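Local atomic coordinates of signal peptidase I (Enterococcus faecalis, PDB entry 4ME8), a protein that probably cleaves hydrophobic N-terminal signal or leader sequences from secreted proteins, acting as a serine-type endopeptidase. Residues V44-I49 with P118-S123; I33-P38 with G127-A132; D115-P118 with S123-F126; Q90-E95 with M109-G114. All coordinates share one frame; numbering follows the deposited sequence. Where two conformers were deposited one is given.

Contact 1: residues V44-I49 with P118-S123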
# COMPACT_ATOMS: atom_id res chain seq x y z
N VAL A 44 -5.61 1.70 12.62
CA VAL A 44 -6.20 1.38 11.33
C VAL A 44 -5.52 0.12 10.79
O VAL A 44 -4.43 -0.25 11.23
CB VAL A 44 -6.11 2.60 10.36
CG1 VAL A 44 -4.66 2.92 10.01
CG2 VAL A 44 -6.94 2.38 9.10
N ALA A 45 -6.19 -0.56 9.87
CA ALA A 45 -5.67 -1.77 9.26
C ALA A 45 -5.48 -1.52 7.77
O ALA A 45 -6.39 -1.01 7.11
CB ALA A 45 -6.65 -2.91 9.47
N LYS A 46 -4.29 -1.84 7.26
CA LYS A 46 -4.00 -1.72 5.83
C LYS A 46 -3.13 -2.88 5.37
O LYS A 46 -2.52 -3.57 6.18
CB LYS A 46 -3.31 -0.39 5.49
CG LYS A 46 -4.14 0.87 5.77
CD LYS A 46 -5.34 1.02 4.84
CE LYS A 46 -6.30 2.04 5.43
NZ LYS A 46 -7.45 2.37 4.55
N ARG A 47 -3.08 -3.08 4.05
CA ARG A 47 -2.28 -4.12 3.43
C ARG A 47 -0.85 -3.64 3.13
O ARG A 47 -0.63 -2.55 2.59
CB ARG A 47 -2.94 -4.62 2.15
CG ARG A 47 -2.52 -6.04 1.79
CD ARG A 47 -3.26 -6.58 0.58
NE ARG A 47 -4.65 -6.94 0.89
CZ ARG A 47 -5.04 -8.13 1.36
NH1 ARG A 47 -4.16 -9.10 1.59
NH2 ARG A 47 -6.33 -8.34 1.61
N LEU A 48 0.12 -4.47 3.51
CA LEU A 48 1.52 -4.21 3.25
C LEU A 48 1.77 -4.44 1.76
O LEU A 48 1.49 -5.52 1.23
CB LEU A 48 2.40 -5.13 4.10
CG LEU A 48 3.91 -4.96 3.95
CD1 LEU A 48 4.30 -3.48 3.98
CD2 LEU A 48 4.63 -5.73 5.04
N ILE A 49 2.25 -3.40 1.08
CA ILE A 49 2.45 -3.43 -0.37
C ILE A 49 3.93 -3.25 -0.72
O ILE A 49 4.50 -4.02 -1.50
CB ILE A 49 1.57 -2.36 -1.06
CG1 ILE A 49 0.08 -2.74 -0.91
CG2 ILE A 49 1.93 -2.18 -2.52
CD1 ILE A 49 -0.36 -4.00 -1.65
N PRO A 118 -10.62 3.36 -3.56
CA PRO A 118 -11.09 4.74 -3.68
C PRO A 118 -11.61 5.38 -2.38
O PRO A 118 -11.93 6.57 -2.37
CB PRO A 118 -12.22 4.66 -4.72
CG PRO A 118 -12.60 3.22 -4.80
CD PRO A 118 -11.41 2.42 -4.39
N ARG A 119 -11.71 4.59 -1.31
CA ARG A 119 -12.20 5.08 -0.02
C ARG A 119 -11.15 4.91 1.08
O ARG A 119 -11.45 5.03 2.27
CB ARG A 119 -13.50 4.34 0.35
CG ARG A 119 -14.76 4.99 -0.22
CD ARG A 119 -15.87 3.98 -0.50
NE ARG A 119 -15.80 3.43 -1.86
CZ ARG A 119 -16.30 4.02 -2.95
NH1 ARG A 119 -16.94 5.19 -2.89
NH2 ARG A 119 -16.17 3.41 -4.14
N SER A 120 -9.91 4.67 0.68
CA SER A 120 -8.83 4.36 1.61
C SER A 120 -7.85 5.52 1.81
O SER A 120 -7.22 6.02 0.86
CB SER A 120 -8.04 3.14 1.12
OG SER A 120 -6.91 2.92 1.94
N ASP A 121 -7.71 5.94 3.07
CA ASP A 121 -6.61 6.81 3.46
C ASP A 121 -5.43 5.87 3.71
O ASP A 121 -5.43 5.09 4.64
CB ASP A 121 -6.99 7.60 4.72
CG ASP A 121 -6.10 8.79 4.96
OD1 ASP A 121 -5.26 9.11 4.10
OD2 ASP A 121 -6.26 9.40 6.03
N ASP A 122 -4.44 5.90 2.83
CA ASP A 122 -3.32 4.98 2.95
C ASP A 122 -2.06 5.69 2.50
O ASP A 122 -2.03 6.92 2.50
CB ASP A 122 -3.61 3.67 2.20
CG ASP A 122 -4.07 3.90 0.77
OD1 ASP A 122 -3.59 4.86 0.13
OD2 ASP A 122 -4.92 3.12 0.29
N SER A 123 -1.00 4.95 2.15
CA SER A 123 0.30 5.58 1.89
C SER A 123 0.28 6.53 0.70
O SER A 123 1.13 7.43 0.61
CB SER A 123 1.40 4.53 1.72
OG SER A 123 1.75 3.95 2.96

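Contact 2: residues I33-P38 with G127-A132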
# COMPACT_ATOMS: atom_id res chain seq x y z
N ILE A 33 -1.77 -5.40 8.17
CA ILE A 33 -1.10 -4.94 9.37
C ILE A 33 -1.84 -3.80 10.06
O ILE A 33 -2.40 -2.92 9.40
CB ILE A 33 0.35 -4.51 9.08
CG1 ILE A 33 0.43 -3.51 7.92
CG2 ILE A 33 1.20 -5.74 8.73
CD1 ILE A 33 1.81 -2.92 7.76
N ALA A 34 -1.84 -3.84 11.39
CA ALA A 34 -2.47 -2.79 12.18
C ALA A 34 -1.41 -1.86 12.78
O ALA A 34 -0.36 -2.32 13.24
CB ALA A 34 -3.32 -3.41 13.28
N PHE A 35 -1.71 -0.56 12.77
CA PHE A 35 -0.77 0.49 13.17
C PHE A 35 -1.50 1.82 13.40
O PHE A 35 -2.57 2.03 12.83
CB PHE A 35 0.28 0.69 12.08
CG PHE A 35 -0.30 0.99 10.73
CD1 PHE A 35 -0.62 -0.04 9.86
CD2 PHE A 35 -0.55 2.30 10.33
CE1 PHE A 35 -1.17 0.23 8.63
CE2 PHE A 35 -1.10 2.57 9.10
CZ PHE A 35 -1.41 1.53 8.25
N PRO A 36 -0.93 2.72 14.22
CA PRO A 36 -1.54 4.03 14.35
C PRO A 36 -1.37 4.83 13.06
O PRO A 36 -0.27 4.87 12.51
CB PRO A 36 -0.77 4.69 15.50
CG PRO A 36 0.06 3.62 16.11
CD PRO A 36 0.30 2.62 15.03
N SER A 37 -2.46 5.43 12.57
CA SER A 37 -2.41 6.22 11.34
C SER A 37 -1.39 7.35 11.45
O SER A 37 -1.38 8.06 12.44
CB SER A 37 -3.77 6.81 10.98
OG SER A 37 -3.64 7.73 9.90
N PRO A 38 -0.52 7.50 10.43
CA PRO A 38 0.42 8.62 10.38
C PRO A 38 -0.26 9.98 10.37
O PRO A 38 0.36 10.98 10.74
CB PRO A 38 1.17 8.40 9.06
CG PRO A 38 1.09 6.94 8.83
CD PRO A 38 -0.23 6.50 9.39
N GLY A 127 1.46 8.98 3.38
CA GLY A 127 2.89 8.71 3.27
C GLY A 127 3.29 7.40 3.91
O GLY A 127 2.43 6.58 4.21
N PHE A 128 4.58 7.20 4.13
CA PHE A 128 5.10 5.92 4.62
C PHE A 128 4.74 5.67 6.09
O PHE A 128 4.57 6.62 6.87
CB PHE A 128 6.62 5.83 4.43
CG PHE A 128 7.06 5.94 3.00
CD1 PHE A 128 6.80 4.92 2.09
CD2 PHE A 128 7.76 7.08 2.56
CE1 PHE A 128 7.22 5.03 0.76
CE2 PHE A 128 8.17 7.18 1.23
CZ PHE A 128 7.90 6.15 0.34
N VAL A 129 4.65 4.39 6.46
CA VAL A 129 4.35 3.98 7.83
C VAL A 129 5.62 3.46 8.52
O VAL A 129 6.34 2.65 7.95
CB VAL A 129 3.28 2.86 7.84
CG1 VAL A 129 3.03 2.35 9.26
CG2 VAL A 129 2.00 3.37 7.19
N LYS A 130 5.90 3.93 9.73
CA LYS A 130 7.06 3.42 10.48
C LYS A 130 6.82 1.97 10.89
O LYS A 130 5.80 1.66 11.51
CB LYS A 130 7.38 4.29 11.71
CG LYS A 130 8.02 5.62 11.34
CD LYS A 130 8.75 6.33 12.47
CE LYS A 130 9.86 7.22 11.90
NZ LYS A 130 10.33 8.29 12.81
N GLN A 131 7.74 1.09 10.50
CA GLN A 131 7.71 -0.33 10.91
C GLN A 131 7.51 -0.48 12.42
O GLN A 131 6.66 -1.25 12.85
CB GLN A 131 9.02 -1.03 10.53
CG GLN A 131 9.23 -1.26 9.04
CD GLN A 131 10.38 -2.21 8.73
OE1 GLN A 131 10.99 -2.80 9.62
NE2 GLN A 131 10.68 -2.37 7.46
N ALA A 132 8.29 0.27 13.20
CA ALA A 132 8.25 0.20 14.65
C ALA A 132 6.86 0.47 15.25
O ALA A 132 6.57 0.03 16.37
CB ALA A 132 9.26 1.16 15.24

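Contact 3: residues D115-P118 with S123-F126. With EDO (1,2-ethanediol), chain C; EDO (1,2-ethanediol), chain B.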
# COMPACT_ATOMS: atom_id res chain seq x y z
N ASP A 115 -7.70 -2.13 0.64
CA ASP A 115 -8.37 -2.85 -0.44
C ASP A 115 -9.53 -2.06 -1.05
O ASP A 115 -9.75 -2.15 -2.27
CB ASP A 115 -8.87 -4.22 0.03
CG ASP A 115 -7.73 -5.19 0.38
OD1 ASP A 115 -6.52 -4.88 0.19
OD2 ASP A 115 -8.06 -6.29 0.86
N ASN A 116 -10.29 -1.32 -0.23
CA ASN A 116 -11.32 -0.42 -0.74
C ASN A 116 -10.65 0.87 -1.25
O ASN A 116 -10.80 1.96 -0.68
CB ASN A 116 -12.41 -0.13 0.31
CG ASN A 116 -13.73 0.32 -0.31
OD1 ASN A 116 -13.97 0.12 -1.50
ND2 ASN A 116 -14.59 0.92 0.50
N ARG A 117 -9.90 0.71 -2.34
CA ARG A 117 -8.93 1.71 -2.83
C ARG A 117 -9.43 3.16 -2.97
O ARG A 117 -8.73 4.09 -2.55
CB ARG A 117 -8.29 1.24 -4.15
CG ARG A 117 -7.41 0.00 -4.04
CD ARG A 117 -6.05 0.33 -3.45
NE ARG A 117 -5.34 -0.87 -2.98
CZ ARG A 117 -4.50 -1.60 -3.70
NH1 ARG A 117 -4.23 -1.29 -4.96
NH2 ARG A 117 -3.94 -2.68 -3.15
N PRO A 118 -10.62 3.36 -3.56
CA PRO A 118 -11.09 4.74 -3.68
C PRO A 118 -11.61 5.38 -2.38
O PRO A 118 -11.93 6.57 -2.37
CB PRO A 118 -12.22 4.66 -4.72
CG PRO A 118 -12.60 3.22 -4.80
CD PRO A 118 -11.41 2.42 -4.39
N SER A 123 -1.00 4.95 2.15
CA SER A 123 0.30 5.58 1.89
C SER A 123 0.28 6.53 0.70
O SER A 123 1.13 7.43 0.61
CB SER A 123 1.40 4.53 1.72
OG SER A 123 1.75 3.95 2.96
N ARG A 124 -0.68 6.36 -0.22
CA ARG A 124 -0.88 7.34 -1.29
C ARG A 124 -1.14 8.74 -0.77
O ARG A 124 -0.88 9.70 -1.49
CB ARG A 124 -2.05 6.94 -2.19
CG ARG A 124 -1.75 5.79 -3.13
CD ARG A 124 -3.01 5.31 -3.82
NE ARG A 124 -3.99 4.80 -2.87
CZ ARG A 124 -5.25 4.48 -3.19
NH1 ARG A 124 -5.69 4.62 -4.44
NH2 ARG A 124 -6.07 4.03 -2.25
N TYR A 125 -1.67 8.86 0.45
CA TYR A 125 -2.13 10.15 0.98
C TYR A 125 -1.54 10.54 2.34
O TYR A 125 -1.36 11.74 2.59
CB TYR A 125 -3.67 10.15 1.04
CG TYR A 125 -4.30 9.74 -0.28
CD1 TYR A 125 -4.13 10.51 -1.42
CD2 TYR A 125 -5.06 8.58 -0.38
CE1 TYR A 125 -4.70 10.14 -2.63
CE2 TYR A 125 -5.63 8.20 -1.58
CZ TYR A 125 -5.45 8.98 -2.70
OH TYR A 125 -6.02 8.61 -3.89
N PHE A 126 -1.27 9.57 3.23
CA PHE A 126 -0.55 9.87 4.48
C PHE A 126 0.94 9.48 4.51
O PHE A 126 1.61 9.63 5.53
CB PHE A 126 -1.30 9.38 5.74
CG PHE A 126 -1.49 7.87 5.85
CD1 PHE A 126 -0.49 6.97 5.51
CD2 PHE A 126 -2.66 7.37 6.40
CE1 PHE A 126 -0.67 5.61 5.65
CE2 PHE A 126 -2.86 6.00 6.55
CZ PHE A 126 -1.86 5.12 6.18
C1 EDO C . -1.19 12.37 -4.68
O1 EDO C . -2.33 11.70 -5.24
C2 EDO C . -1.42 12.69 -3.20
O2 EDO C . -0.30 12.28 -2.39
C1 EDO B . -7.78 -4.09 5.72
O1 EDO B . -9.19 -3.88 5.87
C2 EDO B . -7.41 -4.16 4.25
O2 EDO B . -7.37 -2.85 3.68

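Contact 4: residues Q90-E95 with M109-G114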
# COMPACT_ATOMS: atom_id res chain seq x y z
N GLN A 90 -5.26 4.63 -9.07
CA GLN A 90 -4.71 5.59 -10.03
C GLN A 90 -3.24 5.28 -10.31
O GLN A 90 -2.55 4.69 -9.47
CB GLN A 90 -4.90 7.05 -9.54
CG GLN A 90 -3.87 7.61 -8.55
CD GLN A 90 -4.19 7.30 -7.10
OE1 GLN A 90 -4.52 6.16 -6.75
NE2 GLN A 90 -4.09 8.32 -6.23
N ASP A 91 -2.79 5.66 -11.50
CA ASP A 91 -1.37 5.58 -11.84
C ASP A 91 -0.54 6.40 -10.84
O ASP A 91 -0.87 7.55 -10.52
CB ASP A 91 -1.10 6.08 -13.27
CG ASP A 91 -1.75 5.19 -14.35
OD1 ASP A 91 -2.13 4.04 -14.07
OD2 ASP A 91 -1.86 5.67 -15.50
N PHE A 92 0.53 5.80 -10.32
CA PHE A 92 1.49 6.53 -9.51
C PHE A 92 2.79 5.76 -9.39
O PHE A 92 2.84 4.57 -9.66
CB PHE A 92 0.93 6.83 -8.10
CG PHE A 92 0.73 5.60 -7.23
CD1 PHE A 92 -0.47 4.91 -7.25
CD2 PHE A 92 1.74 5.16 -6.38
CE1 PHE A 92 -0.66 3.79 -6.45
CE2 PHE A 92 1.56 4.04 -5.58
CZ PHE A 92 0.36 3.35 -5.62
N THR A 93 3.85 6.49 -9.05
CA THR A 93 5.05 5.94 -8.46
C THR A 93 5.23 6.61 -7.09
O THR A 93 4.47 7.50 -6.72
CB THR A 93 6.31 6.19 -9.32
OG1 THR A 93 6.65 7.58 -9.30
CG2 THR A 93 6.10 5.74 -10.76
N LEU A 94 6.25 6.18 -6.34
CA LEU A 94 6.59 6.85 -5.09
C LEU A 94 7.14 8.26 -5.35
O LEU A 94 7.20 9.08 -4.45
CB LEU A 94 7.58 6.02 -4.25
CG LEU A 94 7.20 4.59 -3.84
CD1 LEU A 94 8.35 3.92 -3.10
CD2 LEU A 94 5.94 4.58 -2.99
N GLU A 95 7.56 8.54 -6.59
CA GLU A 95 7.94 9.90 -6.99
C GLU A 95 6.74 10.78 -7.36
O GLU A 95 6.81 12.00 -7.22
CB GLU A 95 8.92 9.87 -8.16
CG GLU A 95 10.20 9.09 -7.90
CD GLU A 95 11.23 9.31 -9.00
OE1 GLU A 95 11.45 10.48 -9.40
OE2 GLU A 95 11.81 8.31 -9.48
N MSE A 109 10.66 1.37 7.07
CA MSE A 109 9.33 1.87 6.73
C MSE A 109 8.62 1.01 5.74
O MSE A 109 9.25 0.24 5.02
CB MSE A 109 9.49 3.28 6.18
CG MSE A 109 9.98 4.17 7.32
SE MSE A 109 9.39 6.00 7.01
CE MSE A 109 7.61 5.95 7.81
N TYR A 110 7.29 1.15 5.71
CA TYR A 110 6.41 0.41 4.81
C TYR A 110 5.54 1.36 3.98
O TYR A 110 5.22 2.47 4.41
CB TYR A 110 5.45 -0.47 5.63
CG TYR A 110 6.05 -1.65 6.40
CD1 TYR A 110 7.06 -2.43 5.85
CD2 TYR A 110 5.55 -2.01 7.64
CE1 TYR A 110 7.57 -3.52 6.54
CE2 TYR A 110 6.05 -3.10 8.34
CZ TYR A 110 7.06 -3.85 7.78
OH TYR A 110 7.57 -4.94 8.46
N PHE A 111 5.17 0.89 2.79
CA PHE A 111 4.15 1.50 1.96
C PHE A 111 2.94 0.58 2.03
O PHE A 111 3.06 -0.62 1.77
CB PHE A 111 4.63 1.61 0.51
CG PHE A 111 3.69 2.37 -0.38
CD1 PHE A 111 3.76 3.75 -0.44
CD2 PHE A 111 2.74 1.72 -1.14
CE1 PHE A 111 2.88 4.47 -1.25
CE2 PHE A 111 1.86 2.42 -1.94
CZ PHE A 111 1.93 3.80 -2.00
N VAL A 112 1.80 1.13 2.42
CA VAL A 112 0.58 0.33 2.60
C VAL A 112 -0.58 0.89 1.78
O VAL A 112 -0.60 2.06 1.46
CB VAL A 112 0.18 0.22 4.09
CG1 VAL A 112 1.34 -0.33 4.92
CG2 VAL A 112 -0.30 1.56 4.64
N LEU A 113 -1.52 0.02 1.41
CA LEU A 113 -2.72 0.43 0.68
C LEU A 113 -3.92 -0.32 1.24
O LEU A 113 -3.78 -1.46 1.68
CB LEU A 113 -2.58 0.10 -0.81
CG LEU A 113 -1.49 0.77 -1.65
CD1 LEU A 113 -1.51 0.18 -3.04
CD2 LEU A 113 -1.66 2.28 -1.73
N GLY A 114 -5.10 0.30 1.20
CA GLY A 114 -6.33 -0.36 1.61
C GLY A 114 -7.05 -0.98 0.42
O GLY A 114 -7.06 -0.40 -0.67

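Contact 1: residues V44-I49 with P118-S123
Ser120 OG sits between two partners: it receives a hydrogen bond of 2.7 Å from Lys46 NZ and gives one of 2.6 Å to Asp122 OD2. This pair of bonds lies at the predicted Ser/Lys dyad site of signal peptidase I. Lys46 is the predicted active-site lysine; its predicted serine partner, Ser8, lies in the part of the chain that is not modelled. In family members such as the enzyme of E. coli, a serine in the conserved SxDSR motif likewise orients the lysine amine, consistent with the place of Ser120 here.

The lysine leaves strand 43-50 with one bend, at chi2 (-68°), and then runs nearly straight across to the loop. Phe35 and Val112 touch its aliphatic part. Along the way CE comes within 3.3 Å of Asp121 O, and the amine finishes at the serine hydroxyl.

Asp122 works as the second shell. Ser120 OG meets its OD2 from above the carboxylate plane, 47° out of it, while Gly114 N and Arg124 NH2 bind the same oxygen. Three donors thus fix this carboxylate, which in turn positions the hydroxyl that faces the lysine. Asp122 is also the N-cap of helix 123-126. Asp121, by contrast, directs its carboxylate to a salt bridge with Arg39. Two carbons back from the amine, Lys46 CD packs 4.1 Å from Asp122 CB.

Contact 2: residues I33-P38 with G127-A132
Aromatic contact comes first: Val129 lays its CG1 methyl over one face of the Phe35 ring, a CH-pi interaction with CG1 4.0 Å from the ring centroid and 23° off the ring normal. The methyl is displaced toward the rim, nearest CD2. Phe35 takes a chi1 of 55°, which places CG between its backbone N and carbonyl carbon and carries the ring inward from strand 32-36 to the valine.

The remaining touches are plain apolar ones. The other branch of the valine, CG2, approaches Phe35 CE2 at 3.7 Å and also meets Pro38 CG at 4.0 Å. One isopropyl group therefore serves both partners, and each of those side chains crosses it at about a right angle. Pro38 CG also rests 4.0 Å from Phe128 O.

No hydrogen bond joins the two segments. Each is tied to its own neighbour in the sheet instead, Phe35 to Val44 and Val129 to Tyr110, while Phe126 of helix 123-126 packs against both Phe35 and Pro38. Apolar side chains thus bridge non-adjacent strands of the antiparallel sheet in the all-beta core of signal peptidase I, next to the predicted active-site Lys46.

Contact 3: residues D115-P118 with S123-F126
The guanidinium of Arg124 has Arg117 CD over one face and Tyr125 CE2 over the opposite one, with Arg117 C in plane at its edge. Tyr125 CE2 stands 3.9 Å above the plane, offset toward the rim. The tyrosine ring in turn carries Arg124 CB over its centre, 3.7 Å above the ring plane.

At the guanidinium edge Arg124 NH2 gives a hydrogen bond of 2.7 Å to Arg117 O. The bond is fairly straight, 153° at the hydrogen, and the oxygen lies slightly out of the guanidinium plane. NH2 also salt-bridges Asp122, and NH1 binds Gln90 OE1, so the group is held from several directions and its rotation is fixed.

The two arginine side chains cross at about a right angle, their guanidinium planes 68° apart. Arg117 hydrogen-bonds Tyr58 and Thr89, and the salt bridges Arg117-Glu72 and Arg124-Asp122 probably balance the two like charges.

Asn116 centres an inverse gamma turn, closed by a weak bond from Arg117 N to Asp115 O. Two 1,2-ethanediol molecules, probably from the crystallisation liquor, bind here: O2 of one accepts a bond from Asp115 N at 3.1 Å, O2 of the other donates to Arg124 O at 2.8 Å. Asp115-Arg117 and Ser123-Arg124 match the GDNR and SxDSR parts of the family signature; the Arg124-Arg117 O bond ties the loop's two ends together, the side chains of Arg124 and predicted active-site Lys46 about 7 Å apart.

Contact 4: residues Q90-E95 with M109-G114
A chi1 of 67° in Phe92 and an extended one of -173° in Phe111, with CG anti to the backbone N, send the two rings at each other from opposite directions. They meet rim to rim, neither over the face of the other, with centroids 5.9 Å apart and planes inclined by 35°. The touching atoms are Phe92 CE2 and Phe111 CZ, at 3.6 Å.

Leu94 meets the same ring obliquely, its CD2 methyl lying 3.5 Å from Phe111 CD1 and equally near CE1, the leucine and phenylalanine side chains sliding past each other in opposite directions. Phe111 is thereby gripped at two places, by an aromatic neighbour near its tip and by a methyl at CD1 and CE1. Leu113, two residues on and on the same side of the strand, brings CD1 to the edge of the Phe92 ring, near its plane, at a looser 4.5 Å from CZ. All four side chains are buried, and no hydrogen bond crosses between the segments.

Hydrophobic contact thus joins two sheets. Strand 109-113 runs between strands 129-130 and 43-50 of the larger antiparallel sheet, whereas 92-93 is an outermost strand of the smaller one, paired with strand 56-59. Val56 and Tyr58 of that neighbouring strand touch the apolar cluster, and Ser123 and Arg124 of helix 123-126 pack against it too.

Contact 1 carries the predicted catalytic lysine, and each of the other three touches it. Contact 2 adjoins it through neighbouring strands of one sheet, Phe35 CZ packing 3.7 Å from Lys46 CG; their centres are about 10 Å apart. Contact 3 shares Pro118 and Ser123 with contact 1, its centre only about 5 Å away, and a salt bridge of 2.8 Å from Arg47 NH2 to Asp115 OD2 joins the two. Contact 4 adjoins contact 1 through strand 109-113, its centre about 9 Å away. Ser123 OG is 2.9 Å from Val112 N, so helix 123-126 connects the loop that holds Ser120, beside the predicted active-site lysine, to the apolar junction between the sheets.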